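PDB 3CDL: transcriptional regulator AefR from Pseudomonas syringae pv. tomato, which probably binds cis-regulatory DNA as a transcription factor of the TetR family, controlling the expression of its target genes. Local coordinates for residues F27-S31 with M32-A36. Residues are numbered along the deposited sequence; the frame is centred on the assembly and turned at random.
Sequences FEITS and MDRIA
S31 caps the start of helix 32-39, its hydroxyl meeting both the carboxylate of D33 and the backbone N of R34. With OG set between its own backbone N and carbonyl carbon, the hydroxyl faces the first turn of the helix. It gives a hydrogen bond to D33 OD1 over 3.1 Å, reaching that oxygen on its anti side and 27° out of the carboxylate plane, and it accepts a weak N-cap bond at 3.4 Å from R34 N to S31 OG. The backbone of S31 adds the first regular helical bond, nearly straight at 174°, from I35 N to S31 O over 2.9 Å.

The side chain of R34 turns back along the preceding loop. Its CB rests against both oxygens of S31, 3.4 Å from S31 O and 3.5 Å from S31 OG. CG then lies roughly anti to the backbone N (chi1 -151°), and bends at chi2 and chi3 carry NE past S31 OG, which lies over one face of the guanidinium. The tip lies by the carbonyl of I29, but NH1 is modelled too close to I29 O for the nature of that approach to be judged; T30 CA borders the same flat group near its plane.

On the buried side, T30 CG2 meets I35 CG1 at 4.0 Å, the two side chains crossing at about a right angle, and both also touch F22 of helix 9-24. K53, at the start of helix 53-64, gives hydrogen bonds through NZ to F27 O and T30 O. Helix 32-39 opens the predicted helix-turn-helix, and its start is held by a near-straight backbone bond at S31 O, supplemented by the weak side-chain cap, with the D33 carboxylate probably favourably placed toward the positive end of the helix dipole.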
loop_
_atom_site.group_PDB
_atom_site.type_symbol
_atom_site.label_atom_id
_atom_site.label_comp_id
_atom_site.label_asym_id
_atom_site.label_seq_id
_atom_site.Cartn_x
_atom_site.Cartn_y
_atom_site.Cartn_z
ATOM N N PHE B 27 -16.866 -9.197 -1.611
ATOM C CA PHE B 27 -16.992 -9.445 -3.039
ATOM C C PHE B 27 -17.672 -10.778 -3.413
ATOM O O PHE B 27 -18.659 -10.781 -4.157
ATOM C CB PHE B 27 -15.619 -9.327 -3.730
ATOM C CG PHE B 27 -15.673 -9.616 -5.195
ATOM C CD1 PHE B 27 -16.076 -8.622 -6.098
ATOM C CD2 PHE B 27 -15.380 -10.881 -5.672
ATOM C CE1 PHE B 27 -16.164 -8.881 -7.457
ATOM C CE2 PHE B 27 -15.473 -11.157 -7.025
ATOM C CZ PHE B 27 -15.857 -10.154 -7.925
ATOM N N GLU B 28 -17.124 -11.896 -2.926
ATOM C CA GLU B 28 -17.553 -13.247 -3.343
ATOM C C GLU B 28 -18.937 -13.652 -2.865
ATOM O O GLU B 28 -19.651 -14.341 -3.591
ATOM C CB GLU B 28 -16.519 -14.323 -2.965
ATOM C CG GLU B 28 -15.491 -14.689 -4.089
ATOM C CD GLU B 28 -16.057 -15.646 -5.191
ATOM O OE1 GLU B 28 -17.215 -15.466 -5.644
ATOM O OE2 GLU B 28 -15.330 -16.578 -5.619
ATOM N N ILE B 29 -19.322 -13.230 -1.661
ATOM C CA ILE B 29 -20.679 -13.505 -1.163
ATOM C C ILE B 29 -21.772 -12.589 -1.759
ATOM O O ILE B 29 -22.962 -12.878 -1.609
ATOM C CB ILE B 29 -20.787 -13.504 0.398
ATOM C CG1 ILE B 29 -21.074 -12.092 0.933
ATOM C CG2 ILE B 29 -19.567 -14.171 1.045
ATOM C CD1 ILE B 29 -21.648 -12.069 2.347
ATOM N N THR B 30 -21.370 -11.501 -2.418
ATOM C CA THR B 30 -22.314 -10.560 -3.030
ATOM C C THR B 30 -22.787 -11.071 -4.379
ATOM O O THR B 30 -21.980 -11.400 -5.243
ATOM C CB THR B 30 -21.670 -9.192 -3.240
ATOM O OG1 THR B 30 -21.166 -8.713 -1.992
ATOM C CG2 THR B 30 -22.690 -8.194 -3.785
ATOM N N SER B 31 -24.097 -11.122 -4.561
ATOM C CA SER B 31 -24.685 -11.616 -5.798
ATOM C C SER B 31 -25.231 -10.503 -6.700
ATOM O O SER B 31 -25.556 -9.398 -6.241
ATOM C CB SER B 31 -25.802 -12.591 -5.466
ATOM O OG SER B 31 -26.805 -11.929 -4.725
HETATM N N MSE B 32 -25.337 -10.833 -7.986
HETATM C CA MSE B 32 -25.821 -9.924 -9.021
HETATM C C MSE B 32 -27.218 -9.400 -8.724
HETATM O O MSE B 32 -27.522 -8.243 -9.020
HETATM C CB MSE B 32 -25.805 -10.604 -10.390
HETATM C CG MSE B 32 -24.431 -11.024 -10.868
HETATM SE SE MSE B 32 -23.210 -9.516 -11.074
HETATM C CE MSE B 32 -23.688 -8.979 -12.893
ATOM N N ASP B 33 -28.064 -10.247 -8.140
ATOM C CA ASP B 33 -29.386 -9.803 -7.718
ATOM C C ASP B 33 -29.356 -8.901 -6.489
ATOM O O ASP B 33 -30.212 -8.026 -6.357
ATOM C CB ASP B 33 -30.415 -10.947 -7.551
ATOM C CG ASP B 33 -29.797 -12.339 -7.582
ATOM O OD1 ASP B 33 -28.637 -12.508 -7.131
ATOM O OD2 ASP B 33 -30.496 -13.270 -8.056
ATOM N N ARG B 34 -28.390 -9.101 -5.592
ATOM C CA ARG B 34 -28.263 -8.201 -4.450
ATOM C C ARG B 34 -27.859 -6.830 -4.959
ATOM O O ARG B 34 -28.443 -5.816 -4.562
ATOM C CB ARG B 34 -27.284 -8.735 -3.407
ATOM C CG ARG B 34 -27.607 -8.291 -1.988
ATOM C CD ARG B 34 -27.614 -9.464 -1.024
ATOM N NE ARG B 34 -26.371 -10.248 -1.088
ATOM C CZ ARG B 34 -26.160 -11.414 -0.460
ATOM N NH1 ARG B 34 -24.994 -12.033 -0.594
ATOM N NH2 ARG B 34 -27.108 -11.968 0.302
ATOM N N ILE B 35 -26.889 -6.819 -5.874
ATOM C CA ILE B 35 -26.494 -5.617 -6.623
ATOM C C ILE B 35 -27.710 -4.925 -7.268
ATOM O O ILE B 35 -27.895 -3.712 -7.103
ATOM C CB ILE B 35 -25.410 -5.954 -7.697
ATOM C CG1 ILE B 35 -24.094 -6.331 -7.023
ATOM C CG2 ILE B 35 -25.207 -4.805 -8.690
ATOM C CD1 ILE B 35 -23.077 -6.960 -7.957
ATOM N N ALA B 36 -28.523 -5.708 -7.980
ATOM C CA ALA B 36 -29.715 -5.214 -8.698
ATOM C C ALA B 36 -30.772 -4.613 -7.761
ATOM O O ALA B 36 -31.381 -3.586 -8.077
ATOM C CB ALA B 36 -30.319 -6.321 -9.545
#